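CRISPR-associated endonuclease/helicase Cas3 (Thermus thermophilus HB8, PDB 3SK9) cuts single-stranded DNA with its metal-stimulated HD nuclease domain, and also carries a helicase domain, in CRISPR defence against viruses and plasmids. Local coordinates at residues Leu38-Met43 against Met203-Phe208; Arg47-Tyr52 against Gly62-Ala67. All blocks are in the same frame, centred on the assembly; numbering follows the deposited sequence.

Both contacts are helix-to-helix and lie in the Cas3 HD domain, on the same side of the chain's centre. Their centres are about 10 Å apart. Interaction 1 joins helix 26-43 to helix 196-213, across 159 intervening residues. Interaction 2 joins helix 46-56 to helix 60-71 and is nested inside that long stretch of chain. Leu41 and Leu205 of interaction 1 also meet Tyr52 of interaction 2, so the two contacts touch and run into one another. Helix 26-43 carries the metal-binding residue His29, helix 196-213 carries Asp210, and His74 and Asp75 follow helix 60-71. Helix 46-56 packs beside them and holds none of these four ligands.

Interaction 1: residues Leu38-Met43 against Met203-Phe208; sequences LAVLRM and MALASF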
ATOM      1  N   LEU A  38      -5.016   3.722  -7.506  1.00 17.78           N
ATOM      2  CA  LEU A  38      -6.321   3.768  -8.154  1.00 22.46           C
ATOM      3  C   LEU A  38      -6.229   4.561  -9.468  1.00 19.26           C
ATOM      4  O   LEU A  38      -6.747   4.137 -10.530  1.00 21.27           O
ATOM      5  CB  LEU A  38      -7.360   4.360  -7.198  1.00 22.96           C
ATOM      6  CG  LEU A  38      -8.807   4.289  -7.719  1.00 34.34           C
ATOM      7  CD1 LEU A  38      -9.143   2.852  -8.190  1.00 24.06           C
ATOM      8  CD2 LEU A  38      -9.808   4.751  -6.657  1.00 34.81           C
ATOM      9  N   ALA A  39      -5.495   5.670  -9.433  1.00 17.92           N
ATOM     10  CA  ALA A  39      -5.380   6.519 -10.635  1.00 19.32           C
ATOM     11  C   ALA A  39      -4.636   5.818 -11.757  1.00 20.81           C
ATOM     12  O   ALA A  39      -5.037   5.864 -12.931  1.00 22.77           O
ATOM     13  CB  ALA A  39      -4.714   7.864 -10.293  1.00 28.63           C
ATOM     14  N   VAL A  40      -3.529   5.187 -11.417  1.00 17.92           N
ATOM     15  CA  VAL A  40      -2.799   4.482 -12.460  1.00 23.58           C
ATOM     16  C   VAL A  40      -3.561   3.209 -12.976  1.00 17.68           C
ATOM     17  O   VAL A  40      -3.525   2.973 -14.161  1.00 18.45           O
ATOM     18  CB  VAL A  40      -1.270   4.248 -12.200  1.00 34.01           C
ATOM     19  CG1 VAL A  40      -1.013   3.247 -11.155  1.00 27.23           C
ATOM     20  CG2 VAL A  40      -0.639   3.768 -13.544  1.00 47.35           C
ATOM     21  N   LEU A  41      -4.313   2.465 -12.139  1.00 14.33           N
ATOM     22  CA  LEU A  41      -5.141   1.340 -12.632  1.00 16.11           C
ATOM     23  C   LEU A  41      -6.208   1.837 -13.625  1.00 24.28           C
ATOM     24  O   LEU A  41      -6.518   1.169 -14.599  1.00 19.01           O
ATOM     25  CB  LEU A  41      -5.829   0.567 -11.484  1.00 15.82           C
ATOM     26  CG  LEU A  41      -4.853  -0.286 -10.628  1.00 19.74           C
ATOM     27  CD1 LEU A  41      -5.566  -0.798  -9.349  1.00 20.97           C
ATOM     28  CD2 LEU A  41      -4.238  -1.453 -11.497  1.00 25.58           C
ATOM     29  N   ARG A  42      -6.781   3.018 -13.366  1.00 21.86           N
ATOM     30  CA  ARG A  42      -7.770   3.581 -14.278  1.00 21.13           C
ATOM     31  C   ARG A  42      -7.155   3.919 -15.624  1.00 26.27           C
ATOM     32  O   ARG A  42      -7.852   3.890 -16.650  1.00 27.45           O
ATOM     33  CB  ARG A  42      -8.459   4.815 -13.665  1.00 23.58           C
ATOM     34  CG  ARG A  42      -9.518   4.439 -12.613  1.00 28.57           C
ATOM     35  CD  ARG A  42      -9.885   5.648 -11.748  1.00 41.08           C
ATOM     36  NE  ARG A  42     -10.957   5.360 -10.802  1.00 41.20           N
ATOM     37  CZ  ARG A  42     -11.429   6.236  -9.920  1.00 45.00           C
ATOM     38  NH1 ARG A  42     -10.927   7.481  -9.872  1.00 34.43           N
ATOM     39  NH2 ARG A  42     -12.415   5.865  -9.104  1.00 45.55           N
ATOM     40  N   MET A  43      -5.862   4.220 -15.640  1.00 20.96           N
ATOM     41  CA  MET A  43      -5.182   4.562 -16.896  1.00 23.81           C
ATOM     42  C   MET A  43      -4.586   3.342 -17.617  1.00 25.62           C
ATOM     43  O   MET A  43      -4.105   3.470 -18.755  1.00 26.81           O
ATOM     44  CB  MET A  43      -4.033   5.516 -16.623  1.00 23.72           C
ATOM     45  CG  MET A  43      -4.419   6.949 -16.303  1.00 35.27           C
ATOM     46  SD  MET A  43      -2.930   7.769 -15.652  1.00 51.53           S
ATOM     47  CE  MET A  43      -1.590   6.900 -16.419  1.00 36.29           C
ATOM     48  N   MET A 203       2.333  -6.603  -6.402  1.00 17.82           N
ATOM     49  CA  MET A 203       3.705  -6.270  -6.034  1.00 19.41           C
ATOM     50  C   MET A 203       4.253  -5.091  -6.831  1.00 16.97           C
ATOM     51  O   MET A 203       4.756  -4.129  -6.251  1.00 17.62           O
ATOM     52  CB  MET A 203       4.601  -7.499  -6.256  1.00 16.38           C
ATOM     53  CG  MET A 203       6.035  -7.343  -5.752  1.00 22.08           C
ATOM     54  SD  MET A 203       7.109  -6.437  -6.896  1.00 25.17           S
ATOM     55  CE  MET A 203       7.095  -7.560  -8.297  1.00 23.45           C
ATOM     56  N   ALA A 204       4.190  -5.210  -8.167  1.00 15.46           N
ATOM     57  CA  ALA A 204       4.758  -4.175  -9.046  1.00 18.00           C
ATOM     58  C   ALA A 204       3.972  -2.862  -8.861  1.00 17.52           C
ATOM     59  O   ALA A 204       4.547  -1.760  -8.874  1.00 17.06           O
ATOM     60  CB  ALA A 204       4.694  -4.660 -10.513  1.00 16.81           C
ATOM     61  N   LEU A 205       2.653  -2.977  -8.708  1.00 14.55           N
ATOM     62  CA  LEU A 205       1.828  -1.763  -8.574  1.00 17.73           C
ATOM     63  C   LEU A 205       2.210  -1.041  -7.292  1.00 21.50           C
ATOM     64  O   LEU A 205       2.331   0.185  -7.282  1.00 17.82           O
ATOM     65  CB  LEU A 205       0.340  -2.124  -8.543  1.00 15.11           C
ATOM     66  CG  LEU A 205      -0.639  -0.939  -8.387  1.00 14.93           C
ATOM     67  CD1 LEU A 205      -0.536   0.008  -9.562  1.00 19.17           C
ATOM     68  CD2 LEU A 205      -2.109  -1.518  -8.235  1.00 15.83           C
ATOM     69  N   ALA A 206       2.396  -1.797  -6.205  1.00 16.50           N
ATOM     70  CA  ALA A 206       2.722  -1.179  -4.909  1.00 18.10           C
ATOM     71  C   ALA A 206       4.105  -0.527  -4.946  1.00 21.93           C
ATOM     72  O   ALA A 206       4.267   0.581  -4.425  1.00 18.69           O
ATOM     73  CB  ALA A 206       2.622  -2.171  -3.766  1.00 19.18           C
ATOM     74  N   SER A 207       5.070  -1.177  -5.606  1.00 19.74           N
ATOM     75  CA  SER A 207       6.392  -0.596  -5.783  1.00 18.47           C
ATOM     76  C   SER A 207       6.347   0.792  -6.497  1.00 22.56           C
ATOM     77  O   SER A 207       6.917   1.817  -6.037  1.00 20.02           O
ATOM     78  CB  SER A 207       7.282  -1.556  -6.549  1.00 24.84           C
ATOM     79  OG  SER A 207       8.465  -0.920  -6.918  1.00 26.92           O
ATOM     80  N   PHE A 208       5.641   0.833  -7.599  1.00 15.56           N
ATOM     81  CA  PHE A 208       5.450   2.102  -8.307  1.00 19.36           C
ATOM     82  C   PHE A 208       4.637   3.130  -7.501  1.00 16.89           C
ATOM     83  O   PHE A 208       5.021   4.301  -7.391  1.00 18.42           O
ATOM     84  CB  PHE A 208       4.771   1.845  -9.651  1.00 16.12           C
ATOM     85  CG  PHE A 208       4.471   3.100 -10.433  1.00 18.12           C
ATOM     86  CD1 PHE A 208       5.494   3.784 -11.096  1.00 20.56           C
ATOM     87  CD2 PHE A 208       3.159   3.577 -10.541  1.00 22.15           C
ATOM     88  CE1 PHE A 208       5.223   4.943 -11.857  1.00 23.84           C
ATOM     89  CE2 PHE A 208       2.875   4.767 -11.301  1.00 19.11           C
ATOM     90  CZ  PHE A 208       3.919   5.418 -11.960  1.00 20.65           C
TER
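Leu41 and Leu205 have the closest CA atoms of helix segments 38-43 and 203-208, whose axes come within 11.0 Å at an angle of 123° between their N-to-C directions. At this spacing side chains bridge the gap. Leu205 does most of the work. Its CG lies anti to the backbone N (chi1 179°), which carries the forked end out to the facing helix. The two methyls of that fork serve different neighbours. Leu205 CD1 lies 3.6 Å from Val40 CG1, and the two side chains lie alongside each other, pointing opposite ways. Leu205 CD2 faces the branched end of Leu41. It is 3.7 Å from Leu41 CD1, with Leu41 CG and CD2 only slightly farther, so the whole isopropyl group of Leu41 meets one methyl, with the two chains nearly perpendicular. The same Val40 CG1 also reaches the Phe208 ring. It comes in at the ring edge, near its plane, and stands 4.2 Å from Phe208 CE2.

Around this contact, Phe208 also meets the ring of Phe262 and the side chain of Leu242. Leu205 packs on Val71 of helix 60-71. The metal-binding residues are close: the side chain of Phe208 is about 7 Å from that of Asp210, and that of Leu205 about 9 Å from that of His74. The contact thus belongs to the buried helical core beside the HD nuclease site. All four touching residues are buried and meet through carbon alone, so the association rests on shape and exclusion of water.

Interaction 2: residues Arg47-Tyr52 against Gly62-Ala67; sequences RTRALY and GALAWA
Tyr52 packs against Ala63, Leu64 and Ala67 where two successive helices of the HD domain, 46-56 and 60-71, turn on each other as a helix-loop-helix pair. The axes of the two segments are 9.6 Å apart and their directions differ by 78°. Tyr52 and Ala63 have the closest CA atoms. Starting at its root, Tyr52 CB lies 4.0 Å from Leu64 CD2 and 4.4 Å from Ala63 CB. Ala63 CB comes closest to the backbone, at 3.7 Å from Tyr52 O. Further out, one side of the ring runs along the Ala67 methyl: Tyr52 CD1 is 3.8 Å and Tyr52 CE1 3.6 Å from Ala67 CB. The other side of the ring turns to Leu41 of helix 26-43. At the tip, Tyr52 OH is hydrogen-bonded to Glu260 OE1, which gives the phenol a polar partner.

Arg49 adds its aliphatic part, while its NE bonds to Glu44 O and its NH1 forms a salt bridge with Glu60 OE2. The bend at chi3 (-105°) turns the guanidinium off the line of the methylenes. Arg49 CD finishes the contact, 4.0 Å from Leu64 CD1.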
ATOM      1  N   ARG A  47      -7.112  -4.559 -21.300  1.00 20.75           N
ATOM      2  CA  ARG A  47      -6.648  -5.936 -21.032  1.00 20.55           C
ATOM      3  C   ARG A  47      -6.105  -6.044 -19.596  1.00 23.84           C
ATOM      4  O   ARG A  47      -6.327  -7.046 -18.938  1.00 21.43           O
ATOM      5  CB  ARG A  47      -5.550  -6.343 -21.997  1.00 27.28           C
ATOM      6  CG  ARG A  47      -6.058  -7.162 -23.152  1.00 41.07           C
ATOM      7  CD  ARG A  47      -5.004  -7.384 -24.245  1.00 35.70           C
ATOM      8  NE  ARG A  47      -5.688  -7.921 -25.431  1.00 33.58           N
ATOM      9  CZ  ARG A  47      -6.474  -7.189 -26.216  1.00 41.00           C
ATOM     10  NH1 ARG A  47      -6.673  -5.874 -25.952  1.00 34.56           N
ATOM     11  NH2 ARG A  47      -7.068  -7.770 -27.260  1.00 52.25           N
ATOM     12  N   THR A  48      -5.380  -5.022 -19.135  1.00 23.00           N
ATOM     13  CA  THR A  48      -4.814  -5.056 -17.775  1.00 20.50           C
ATOM     14  C   THR A  48      -5.923  -5.015 -16.731  1.00 23.70           C
ATOM     15  O   THR A  48      -5.928  -5.777 -15.752  1.00 21.21           O
ATOM     16  CB  THR A  48      -3.816  -3.890 -17.566  1.00 20.06           C
ATOM     17  OG1 THR A  48      -2.778  -3.980 -18.569  1.00 20.52           O
ATOM     18  CG2 THR A  48      -3.226  -3.908 -16.119  1.00 21.04           C
ATOM     19  N   ARG A  49      -6.884  -4.117 -16.917  1.00 18.12           N
ATOM     20  CA  ARG A  49      -7.963  -4.036 -15.961  1.00 16.86           C
ATOM     21  C   ARG A  49      -8.792  -5.304 -15.914  1.00 20.60           C
ATOM     22  O   ARG A  49      -9.283  -5.671 -14.841  1.00 20.86           O
ATOM     23  CB  ARG A  49      -8.840  -2.816 -16.258  1.00 21.57           C
ATOM     24  CG  ARG A  49      -8.106  -1.521 -16.006  1.00 24.90           C
ATOM     25  CD  ARG A  49      -9.025  -0.315 -16.091  1.00 28.42           C
ATOM     26  NE  ARG A  49      -8.752   0.357 -17.343  1.00 37.88           N
ATOM     27  CZ  ARG A  49      -9.587   0.401 -18.369  1.00 38.56           C
ATOM     28  NH1 ARG A  49     -10.791  -0.146 -18.285  1.00 47.64           N
ATOM     29  NH2 ARG A  49      -9.208   1.008 -19.481  1.00 32.30           N
ATOM     30  N   ALA A  50      -8.973  -5.966 -17.056  1.00 23.55           N
ATOM     31  CA  ALA A  50      -9.756  -7.200 -17.078  1.00 24.51           C
ATOM     32  C   ALA A  50      -8.991  -8.307 -16.296  1.00 21.06           C
ATOM     33  O   ALA A  50      -9.602  -9.195 -15.690  1.00 21.05           O
ATOM     34  CB  ALA A  50     -10.030  -7.670 -18.542  1.00 22.73           C
ATOM     35  N   LEU A  51      -7.659  -8.276 -16.373  1.00 22.64           N
ATOM     36  CA  LEU A  51      -6.834  -9.223 -15.597  1.00 21.16           C
ATOM     37  C   LEU A  51      -7.104  -9.064 -14.095  1.00 20.89           C
ATOM     38  O   LEU A  51      -7.155 -10.070 -13.363  1.00 21.90           O
ATOM     39  CB  LEU A  51      -5.352  -8.994 -15.882  1.00 19.53           C
ATOM     40  CG  LEU A  51      -4.856  -9.561 -17.228  1.00 24.13           C
ATOM     41  CD1 LEU A  51      -3.389  -9.197 -17.523  1.00 23.61           C
ATOM     42  CD2 LEU A  51      -5.042 -11.080 -17.261  1.00 21.19           C
ATOM     43  N   TYR A  52      -7.178  -7.805 -13.599  1.00 18.31           N
ATOM     44  CA  TYR A  52      -7.472  -7.611 -12.166  1.00 20.21           C
ATOM     45  C   TYR A  52      -8.848  -8.125 -11.789  1.00 18.68           C
ATOM     46  O   TYR A  52      -9.035  -8.676 -10.716  1.00 18.88           O
ATOM     47  CB  TYR A  52      -7.379  -6.127 -11.777  1.00 20.38           C
ATOM     48  CG  TYR A  52      -5.979  -5.709 -11.402  1.00 18.59           C
ATOM     49  CD1 TYR A  52      -5.562  -5.728 -10.064  1.00 20.88           C
ATOM     50  CD2 TYR A  52      -5.058  -5.313 -12.384  1.00 16.04           C
ATOM     51  CE1 TYR A  52      -4.270  -5.319  -9.711  1.00 19.76           C
ATOM     52  CE2 TYR A  52      -3.766  -4.930 -12.044  1.00 18.36           C
ATOM     53  CZ  TYR A  52      -3.385  -4.947 -10.714  1.00 16.71           C
ATOM     54  OH  TYR A  52      -2.104  -4.536 -10.364  1.00 18.06           O
ATOM     55  N   GLY A  62     -14.853  -2.864  -8.389  1.00 28.21           N
ATOM     56  CA  GLY A  62     -14.525  -3.379  -7.068  1.00 30.45           C
ATOM     57  C   GLY A  62     -13.108  -3.942  -7.049  1.00 26.45           C
ATOM     58  O   GLY A  62     -12.402  -3.810  -6.052  1.00 22.89           O
ATOM     59  N   ALA A  63     -12.690  -4.569  -8.151  1.00 20.96           N
ATOM     60  CA  ALA A  63     -11.357  -5.166  -8.224  1.00 17.74           C
ATOM     61  C   ALA A  63     -10.267  -4.083  -8.083  1.00 22.24           C
ATOM     62  O   ALA A  63      -9.273  -4.267  -7.364  1.00 21.29           O
ATOM     63  CB  ALA A  63     -11.183  -5.907  -9.499  1.00 23.75           C
ATOM     64  N   LEU A  64     -10.466  -2.948  -8.759  1.00 23.30           N
ATOM     65  CA  LEU A  64      -9.459  -1.884  -8.702  1.00 21.95           C
ATOM     66  C   LEU A  64      -9.435  -1.213  -7.309  1.00 21.51           C
ATOM     67  O   LEU A  64      -8.366  -0.879  -6.789  1.00 19.91           O
ATOM     68  CB  LEU A  64      -9.672  -0.850  -9.798  1.00 23.03           C
ATOM     69  CG  LEU A  64      -9.789  -1.379 -11.235  1.00 29.78           C
ATOM     70  CD1 LEU A  64      -9.903  -0.172 -12.200  1.00 30.56           C
ATOM     71  CD2 LEU A  64      -8.645  -2.315 -11.660  1.00 31.46           C
ATOM     72  N   ALA A  65     -10.603  -1.030  -6.701  1.00 20.98           N
ATOM     73  CA  ALA A  65     -10.657  -0.494  -5.349  1.00 26.63           C
ATOM     74  C   ALA A  65      -9.973  -1.420  -4.336  1.00 24.92           C
ATOM     75  O   ALA A  65      -9.267  -0.925  -3.458  1.00 20.25           O
ATOM     76  CB  ALA A  65     -12.118  -0.213  -4.926  1.00 25.87           C
ATOM     77  N   TRP A  66     -10.235  -2.732  -4.430  1.00 19.91           N
ATOM     78  CA  TRP A  66      -9.538  -3.754  -3.623  1.00 16.70           C
ATOM     79  C   TRP A  66      -8.003  -3.667  -3.771  1.00 21.77           C
ATOM     80  O   TRP A  66      -7.232  -3.608  -2.772  1.00 19.21           O
ATOM     81  CB  TRP A  66     -10.043  -5.154  -4.022  1.00 19.03           C
ATOM     82  CG  TRP A  66      -9.134  -6.299  -3.661  1.00 21.01           C
ATOM     83  CD1 TRP A  66      -8.398  -7.094  -4.536  1.00 25.10           C
ATOM     84  CD2 TRP A  66      -8.886  -6.823  -2.349  1.00 21.50           C
ATOM     85  NE1 TRP A  66      -7.704  -8.040  -3.832  1.00 27.10           N
ATOM     86  CE2 TRP A  66      -7.970  -7.892  -2.490  1.00 22.38           C
ATOM     87  CE3 TRP A  66      -9.338  -6.483  -1.073  1.00 26.26           C
ATOM     88  CZ2 TRP A  66      -7.523  -8.646  -1.391  1.00 27.09           C
ATOM     89  CZ3 TRP A  66      -8.888  -7.231   0.024  1.00 24.02           C
ATOM     90  CH2 TRP A  66      -7.969  -8.292  -0.150  1.00 27.56           C
ATOM     91  N   ALA A  67      -7.545  -3.618  -5.016  1.00 20.68           N
ATOM     92  CA  ALA A  67      -6.109  -3.583  -5.272  1.00 15.41           C
ATOM     93  C   ALA A  67      -5.496  -2.274  -4.777  1.00 18.21           C
ATOM     94  O   ALA A  67      -4.390  -2.262  -4.206  1.00 19.28           O
ATOM     95  CB  ALA A  67      -5.810  -3.784  -6.793  1.00 20.50           C
TER